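Local coordinates for protein CAS6A (PDB 4C97) that probably acts as a Cas6-type endoribonuclease that processes CRISPR RNA in antiviral defence, at residues G101-A105 with G236-A240; R174-L180 with R199-P205; G24-F28 with V86-P90. The protein carries 1 engineered substitution. One frame throughout, in Å; residues are numbered along the deposited sequence.

Contact 1 (G101-A105 with G236-A240); sequences GHPWA and GRARA. With SO4 (sulfate ion), chain D.
Trp104 slots its indole between two arginines of 236-240, Arg237 over one face and Arg239 over the other. Arg237 CZ lies 4.7 Å from the centroid of the Trp104 six-membered ring, a cation-pi contact, yet the guanidinium stands 85° to the indole. It therefore meets the ring with an edge, and Arg237 NH1 comes within 3.2 Å of Trp104 CE2. With CG anti to the backbone N (chi1 177°) the Arg237 chain runs over the ring, where CG makes a CH-pi contact 4.0 Å from the same centroid before the chain bends at chi3. On the second face Arg239 CZ sits almost exactly on the ring normal, 4.9 Å from that centroid, its guanidinium tilted 55° and its CD against Trp104 CH2.

Arg239 is held there by its far end. Arg239 NH1 donates to Pro103 O at 2.7 Å, from above the carbonyl plane, and a water links Arg239 NH2 to the same oxygen. Local support for the tryptophan comes within a type I turn from His102 to Ala105, where Trp104 N donates to His102 ND1; from strand 58-65, Trp60 stacks on the indole.

At the ring's edge a sulfate, probably from the crystallisation liquor, takes a 2.7 Å bond from Trp104 NE1 to its O1, which Arg237 NH1 also reaches at 3.2 Å; Arg237 NH2 and Arg125 NH2 add further bonds. Such a basic anion site, where strands 91-109 and 238-241 of two different sheets meet, is consistent with a phosphate-binding spot between the two ferredoxin-like domains of a Cas6 nuclease.

Contact 2 (R174-L180 with R199-P205); sequences RTTVRSL and RVVYHLP
Arg174 grips Pro205 O side-on with two nitrogens, NE at 2.7 Å and NH2 at 3.0 Å from that oxygen. The carbonyl lies in the guanidinium plane, Leu204 CD1 covers one face of the group, and Glu211 takes a salt bridge from NH2. Next along, Thr176 and His203 exchange two backbone bonds, Thr176 N reaching His203 O at 2.8 Å. The pairing then slips by one residue: Arg178 N and, weakly at 3.4 Å, Ser179 N both donate to Val201 O, which makes a classic beta bulge between antiparallel strands 176-186 and 199-203. Regular pairing resumes where Val201 N donates to Ser179 O at 2.8 Å.

At the bulge, Arg178 turns its guanidinium toward the His203 imidazole, the two planes 30° apart. Neither bonds the other; Asp121 OD1 serves both, as salt-bridge partner of Arg178 NH2 and hydrogen-bond partner of His203 ND1. Ser179 OG, placed between its backbone N and carbonyl carbon (chi1 60°), packs on Val201 CG2 and shares a water with Arg199 O, while Arg199 NE pairs with Glu241. On the other face of the sheet, Val177 CG2 lies alongside Tyr202 CE1 at 3.9 Å, and the Tyr202 hydroxyl bonds Pro142 O.

Contact 3 (G24-F28 with V86-P90); sequences GLRGF and VRLGP. With SO4 (sulfate ion), chain C.
Backbone meets backbone here: Gly24 CA of the helix comes within 3.7 Å of Gly89 N and 3.9 Å of Leu88 C, with no side chain from either glycine in the way. Gly24 faces the turn with its bare CA, and that bareness is what lets helix and turn come so close. Gly89 is unusual in its own right, for its positive phi of 94° with psi -106° is a shape that suits glycine. The turn is also tied to itself, Leu88 N donating to Pro90 O.

No direct hydrogen bond joins the two segments. One water does bridge them: it donates to Gly24 O at 2.6 Å and, only weakly, to Arg87 O. Gly24 O has a second donor in Phe28 N, the ordinary next-turn bond of the helix.

One turn further on, Phe28 carries the greasy half of the contact. With CG anti to the backbone N (chi1 170°), its ring is carried toward 86-90, where it meets Val86 and Leu88 obliquely. Leu88 CD2 approaches its inner end, 3.6 Å from Phe28 CG, while Val86 CG1 reaches the outer part, 3.6 Å from Phe28 CE1. Leu88 CD2 is shared with Leu25, whose CD1 meets it at 4.0 Å, so this one methyl touches two helix side chains, from directions roughly at right angles. Arg26 points away from the strand and holds a sulfate with two nitrogens, NH2 reaching its O3 at 2.9 Å; Lys230 binds the same ion, and Ser232 bonds Arg26 NH1.

The contact thus packs the start of helix 22-36 against the turn joining strand 85-87 to strand 91-109 at an outer edge of their antiparallel sheet, while Leu25 reaches on to Leu50 and Phe52 of strand 48-55, the sheet's opposite margin.

Overall arrangement
Contact 1 lies nearest the middle of the chain, its centre about 8 Å from the chain's centre; contacts 2 and 3 sit about 19 Å out, on opposite sides. Contacts 1 and 2 both reach the sheet that includes strands 199-203 and 238-241, and contacts 1 and 3 both reach the sheet holding strands 85-87 and 91-109, so contact 1 is where the two sheets come together. Chemistry follows place: aromatic and cationic groups around an anion in the centre, backbone pairing flanked by arginine salt bridges in contact 2, and close glycine backbone and apolar packing of a helix on a strand and its turn in contact 3. Contact 2 is nested in the loop that contact 1 closes.

Contact 1 (G101-A105 with G236-A240)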
# COMPACT_ATOMS: atom_id res chain seq x y z
N GLY A 101 -15.53 -6.49 -3.07
CA GLY A 101 -15.79 -7.24 -4.28
C GLY A 101 -14.71 -7.11 -5.32
O GLY A 101 -14.95 -7.35 -6.50
N HIS A 102 -13.51 -6.71 -4.90
CA HIS A 102 -12.33 -6.76 -5.75
C HIS A 102 -11.19 -7.09 -4.80
O HIS A 102 -11.19 -6.63 -3.67
CB HIS A 102 -12.10 -5.41 -6.44
CG HIS A 102 -10.98 -5.42 -7.44
ND1 HIS A 102 -9.66 -5.33 -7.07
CD2 HIS A 102 -11.00 -5.50 -8.79
CE1 HIS A 102 -8.90 -5.37 -8.16
NE2 HIS A 102 -9.69 -5.46 -9.20
N PRO A 103 -10.21 -7.90 -5.25
CA PRO A 103 -9.14 -8.30 -4.34
C PRO A 103 -8.37 -7.15 -3.69
O PRO A 103 -7.86 -7.29 -2.59
CB PRO A 103 -8.22 -9.13 -5.23
CG PRO A 103 -9.11 -9.68 -6.27
CD PRO A 103 -10.14 -8.61 -6.54
N TRP A 104 -8.30 -6.01 -4.38
CA TRP A 104 -7.54 -4.87 -3.91
C TRP A 104 -8.40 -3.73 -3.36
O TRP A 104 -7.89 -2.66 -3.10
CB TRP A 104 -6.61 -4.38 -5.02
CG TRP A 104 -5.48 -5.37 -5.22
CD1 TRP A 104 -5.40 -6.34 -6.17
CD2 TRP A 104 -4.31 -5.48 -4.41
NE1 TRP A 104 -4.22 -7.05 -6.01
CE2 TRP A 104 -3.53 -6.53 -4.95
CE3 TRP A 104 -3.82 -4.80 -3.31
CZ2 TRP A 104 -2.31 -6.92 -4.40
CZ3 TRP A 104 -2.60 -5.18 -2.76
CH2 TRP A 104 -1.86 -6.22 -3.32
N ALA A 105 -9.69 -4.00 -3.15
CA ALA A 105 -10.61 -3.03 -2.55
C ALA A 105 -10.86 -3.42 -1.09
O ALA A 105 -10.97 -4.60 -0.77
CB ALA A 105 -11.91 -3.03 -3.30
N GLY A 236 5.34 -0.32 -4.56
CA GLY A 236 5.17 -0.80 -3.20
C GLY A 236 3.80 -1.34 -2.84
O GLY A 236 3.47 -1.44 -1.66
N ARG A 237 3.00 -1.72 -3.84
CA ARG A 237 1.69 -2.27 -3.58
C ARG A 237 1.93 -3.66 -3.00
O ARG A 237 2.68 -4.46 -3.55
CB ARG A 237 0.84 -2.29 -4.85
CG ARG A 237 -0.51 -2.93 -4.64
CD ARG A 237 -1.48 -2.58 -5.76
NE ARG A 237 -1.03 -2.87 -7.11
CZ ARG A 237 -1.12 -4.05 -7.71
NH1 ARG A 237 -1.61 -5.09 -7.05
NH2 ARG A 237 -0.72 -4.20 -8.96
N ALA A 238 1.32 -3.93 -1.86
CA ALA A 238 1.64 -5.13 -1.11
C ALA A 238 0.45 -5.58 -0.31
O ALA A 238 -0.42 -4.79 0.00
CB ALA A 238 2.81 -4.90 -0.19
N ARG A 239 0.45 -6.86 0.02
CA ARG A 239 -0.54 -7.38 0.95
C ARG A 239 -0.01 -8.57 1.74
O ARG A 239 0.88 -9.29 1.29
CB ARG A 239 -1.81 -7.79 0.22
CG ARG A 239 -1.67 -9.03 -0.65
CD ARG A 239 -2.96 -9.30 -1.45
NE ARG A 239 -4.12 -9.34 -0.58
CZ ARG A 239 -5.38 -9.13 -0.97
NH1 ARG A 239 -5.65 -8.85 -2.24
NH2 ARG A 239 -6.36 -9.18 -0.08
N ALA A 240 -0.60 -8.79 2.92
CA ALA A 240 -0.26 -9.97 3.69
C ALA A 240 -0.99 -11.20 3.17
O ALA A 240 -2.12 -11.11 2.70
CB ALA A 240 -0.59 -9.76 5.17
S SO4 D . -1.96 -8.30 -9.11
O1 SO4 D . -2.43 -8.06 -7.76
O2 SO4 D . -0.66 -8.97 -9.03
O3 SO4 D . -2.91 -9.16 -9.81
O4 SO4 D . -1.79 -7.08 -9.90
O HOH W 1 -9.02 -8.72 -0.33

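Contact 2 (R174-L180 with R199-P205)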
# COMPACT_ATOMS: atom_id res chain seq x y z
N ARG A 174 15.19 -7.34 15.29
CA ARG A 174 15.25 -8.78 15.53
C ARG A 174 14.56 -9.60 14.43
O ARG A 174 14.89 -10.78 14.23
CB ARG A 174 14.72 -9.13 16.92
CG ARG A 174 15.10 -10.52 17.36
CD ARG A 174 14.84 -10.76 18.84
NE ARG A 174 13.42 -10.97 19.14
CZ ARG A 174 12.67 -10.17 19.90
NH1 ARG A 174 13.15 -9.07 20.45
NH2 ARG A 174 11.40 -10.48 20.11
N THR A 175 13.62 -8.99 13.72
CA THR A 175 12.90 -9.73 12.68
C THR A 175 13.87 -10.22 11.63
O THR A 175 14.76 -9.48 11.20
CB THR A 175 11.79 -8.89 12.03
OG1 THR A 175 10.90 -8.42 13.03
CG2 THR A 175 10.98 -9.71 11.02
N THR A 176 13.69 -11.47 11.24
CA THR A 176 14.51 -12.09 10.21
C THR A 176 13.65 -12.47 9.01
O THR A 176 12.45 -12.21 8.97
CB THR A 176 15.29 -13.31 10.76
OG1 THR A 176 16.28 -13.69 9.80
CG2 THR A 176 14.38 -14.50 11.03
N VAL A 177 14.28 -13.09 8.03
CA VAL A 177 13.60 -13.60 6.88
C VAL A 177 13.65 -15.11 6.88
O VAL A 177 14.73 -15.69 6.92
CB VAL A 177 14.19 -13.04 5.57
CG1 VAL A 177 13.64 -13.78 4.39
CG2 VAL A 177 13.91 -11.54 5.44
N ARG A 178 12.49 -15.74 6.84
CA ARG A 178 12.39 -17.19 6.74
C ARG A 178 12.48 -17.65 5.28
O ARG A 178 13.12 -18.65 4.98
CB ARG A 178 11.08 -17.70 7.36
CG ARG A 178 10.80 -19.17 7.06
CD ARG A 178 9.41 -19.53 7.50
NE ARG A 178 9.33 -19.55 8.95
CZ ARG A 178 8.20 -19.57 9.64
NH1 ARG A 178 7.03 -19.57 8.99
NH2 ARG A 178 8.22 -19.60 10.96
N SER A 179 11.81 -16.95 4.37
CA SER A 179 11.91 -17.27 2.96
C SER A 179 11.74 -16.03 2.09
O SER A 179 11.12 -15.04 2.49
CB SER A 179 10.89 -18.32 2.54
OG SER A 179 9.59 -17.86 2.79
N LEU A 180 12.29 -16.12 0.88
CA LEU A 180 12.15 -15.05 -0.10
C LEU A 180 12.13 -15.64 -1.48
O LEU A 180 12.90 -16.56 -1.77
CB LEU A 180 13.29 -14.05 0.03
CG LEU A 180 13.45 -12.91 -0.98
CD1 LEU A 180 14.13 -11.73 -0.29
CD2 LEU A 180 14.25 -13.32 -2.22
N ARG A 199 7.50 -12.61 -3.00
CA ARG A 199 6.97 -12.96 -1.70
C ARG A 199 8.10 -13.10 -0.70
O ARG A 199 9.11 -13.76 -0.99
CB ARG A 199 6.20 -14.28 -1.80
CG ARG A 199 5.61 -14.79 -0.51
CD ARG A 199 4.79 -16.05 -0.81
NE ARG A 199 3.99 -16.51 0.31
CZ ARG A 199 4.45 -17.26 1.30
NH1 ARG A 199 5.72 -17.62 1.31
NH2 ARG A 199 3.64 -17.64 2.28
N VAL A 200 7.92 -12.50 0.47
CA VAL A 200 8.89 -12.67 1.55
C VAL A 200 8.13 -13.07 2.82
O VAL A 200 7.10 -12.50 3.13
CB VAL A 200 9.68 -11.37 1.81
CG1 VAL A 200 10.73 -11.63 2.88
CG2 VAL A 200 10.35 -10.87 0.53
N VAL A 201 8.66 -14.07 3.54
CA VAL A 201 8.11 -14.40 4.85
C VAL A 201 9.09 -13.94 5.93
O VAL A 201 10.21 -14.42 6.02
CB VAL A 201 7.80 -15.89 4.98
CG1 VAL A 201 7.14 -16.17 6.32
CG2 VAL A 201 6.91 -16.36 3.83
N TYR A 202 8.61 -13.01 6.74
CA TYR A 202 9.32 -12.45 7.89
C TYR A 202 8.97 -13.22 9.13
O TYR A 202 7.86 -13.74 9.27
CB TYR A 202 8.95 -10.96 8.07
CG TYR A 202 9.30 -10.17 6.84
CD1 TYR A 202 10.60 -9.70 6.64
CD2 TYR A 202 8.36 -9.95 5.84
CE1 TYR A 202 10.93 -9.02 5.49
CE2 TYR A 202 8.68 -9.26 4.69
CZ TYR A 202 9.98 -8.80 4.52
OH TYR A 202 10.35 -8.15 3.38
N HIS A 203 9.93 -13.30 10.05
CA HIS A 203 9.73 -14.05 11.27
C HIS A 203 10.43 -13.33 12.40
O HIS A 203 11.61 -12.97 12.27
CB HIS A 203 10.30 -15.44 11.11
CG HIS A 203 10.32 -16.20 12.39
ND1 HIS A 203 9.17 -16.68 12.97
CD2 HIS A 203 11.34 -16.56 13.20
CE1 HIS A 203 9.48 -17.31 14.09
NE2 HIS A 203 10.79 -17.25 14.26
N LEU A 204 9.71 -13.12 13.49
CA LEU A 204 10.25 -12.46 14.68
C LEU A 204 10.46 -13.48 15.80
O LEU A 204 9.50 -13.91 16.46
CB LEU A 204 9.29 -11.36 15.15
CG LEU A 204 9.72 -10.60 16.41
CD1 LEU A 204 11.15 -10.12 16.33
CD2 LEU A 204 8.78 -9.43 16.68
N PRO A 205 11.72 -13.88 16.02
CA PRO A 205 12.00 -14.86 17.07
C PRO A 205 11.60 -14.33 18.42
O PRO A 205 11.83 -13.16 18.73
CB PRO A 205 13.53 -15.01 17.00
CG PRO A 205 13.90 -14.56 15.65
CD PRO A 205 12.93 -13.48 15.29
O HOH W 2 8.82 -16.68 0.16

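Contact 3 (G24-F28 with V86-P90)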
# COMPACT_ATOMS: atom_id res chain seq x y z
N GLY A 24 0.06 9.77 -14.71
CA GLY A 24 -1.30 10.17 -15.04
C GLY A 24 -2.27 9.89 -13.89
O GLY A 24 -3.16 10.72 -13.57
N LEU A 25 -2.12 8.72 -13.27
CA LEU A 25 -2.93 8.38 -12.09
C LEU A 25 -2.71 9.39 -10.96
O LEU A 25 -3.68 9.94 -10.39
CB LEU A 25 -2.61 6.96 -11.61
CG LEU A 25 -3.41 6.49 -10.39
CD1 LEU A 25 -4.91 6.60 -10.59
CD2 LEU A 25 -3.03 5.05 -10.05
N ARG A 26 -1.44 9.65 -10.62
CA ARG A 26 -1.20 10.61 -9.55
C ARG A 26 -1.71 12.00 -9.91
O ARG A 26 -2.25 12.71 -9.06
CB ARG A 26 0.28 10.67 -9.15
CG ARG A 26 0.47 11.37 -7.81
CD ARG A 26 1.89 11.30 -7.35
NE ARG A 26 2.78 12.13 -8.14
CZ ARG A 26 4.09 12.17 -7.95
NH1 ARG A 26 4.65 11.43 -6.99
NH2 ARG A 26 4.85 12.94 -8.70
N GLY A 27 -1.53 12.42 -11.17
CA GLY A 27 -2.01 13.74 -11.60
C GLY A 27 -3.51 13.87 -11.46
O GLY A 27 -4.05 14.92 -11.04
N PHE A 28 -4.19 12.80 -11.83
CA PHE A 28 -5.65 12.75 -11.65
C PHE A 28 -6.05 12.90 -10.18
O PHE A 28 -6.90 13.75 -9.80
CB PHE A 28 -6.14 11.42 -12.21
CG PHE A 28 -7.56 11.12 -11.88
CD1 PHE A 28 -8.58 11.76 -12.56
CD2 PHE A 28 -7.86 10.19 -10.92
CE1 PHE A 28 -9.89 11.48 -12.26
CE2 PHE A 28 -9.18 9.91 -10.61
CZ PHE A 28 -10.18 10.55 -11.29
N VAL A 86 -12.01 9.46 -17.67
CA VAL A 86 -10.91 10.11 -16.96
C VAL A 86 -9.61 9.75 -17.66
O VAL A 86 -9.48 8.67 -18.23
CB VAL A 86 -10.80 9.61 -15.50
CG1 VAL A 86 -12.02 10.03 -14.71
CG2 VAL A 86 -10.64 8.10 -15.44
N ARG A 87 -8.65 10.66 -17.61
CA ARG A 87 -7.33 10.37 -18.14
C ARG A 87 -6.41 9.93 -17.02
O ARG A 87 -6.20 10.66 -16.06
CB ARG A 87 -6.75 11.59 -18.83
CG ARG A 87 -7.62 12.12 -19.97
CD ARG A 87 -6.89 13.14 -20.82
NE ARG A 87 -5.85 12.54 -21.65
CZ ARG A 87 -6.08 11.92 -22.80
NH1 ARG A 87 -7.31 11.82 -23.27
NH2 ARG A 87 -5.07 11.40 -23.49
N LEU A 88 -5.87 8.72 -17.16
CA LEU A 88 -4.91 8.17 -16.21
C LEU A 88 -3.68 7.80 -17.01
O LEU A 88 -3.18 6.68 -16.92
CB LEU A 88 -5.49 6.92 -15.54
CG LEU A 88 -6.85 7.11 -14.88
CD1 LEU A 88 -7.38 5.79 -14.35
CD2 LEU A 88 -6.77 8.14 -13.77
N GLY A 89 -3.22 8.75 -17.81
CA GLY A 89 -2.35 8.46 -18.93
C GLY A 89 -3.30 8.32 -20.10
O GLY A 89 -3.87 9.31 -20.56
N PRO A 90 -3.52 7.08 -20.55
CA PRO A 90 -4.61 6.93 -21.53
C PRO A 90 -5.96 7.29 -20.91
O PRO A 90 -6.10 7.29 -19.68
CB PRO A 90 -4.58 5.43 -21.84
CG PRO A 90 -3.24 4.95 -21.42
CD PRO A 90 -2.83 5.81 -20.27
S SO4 C . 8.06 12.61 -6.74
O1 SO4 C . 7.70 11.23 -6.93
O2 SO4 C . 9.51 12.65 -6.57
O3 SO4 C . 7.64 13.38 -7.90
O4 SO4 C . 7.40 13.17 -5.57
O HOH W 3 -3.69 12.72 -15.22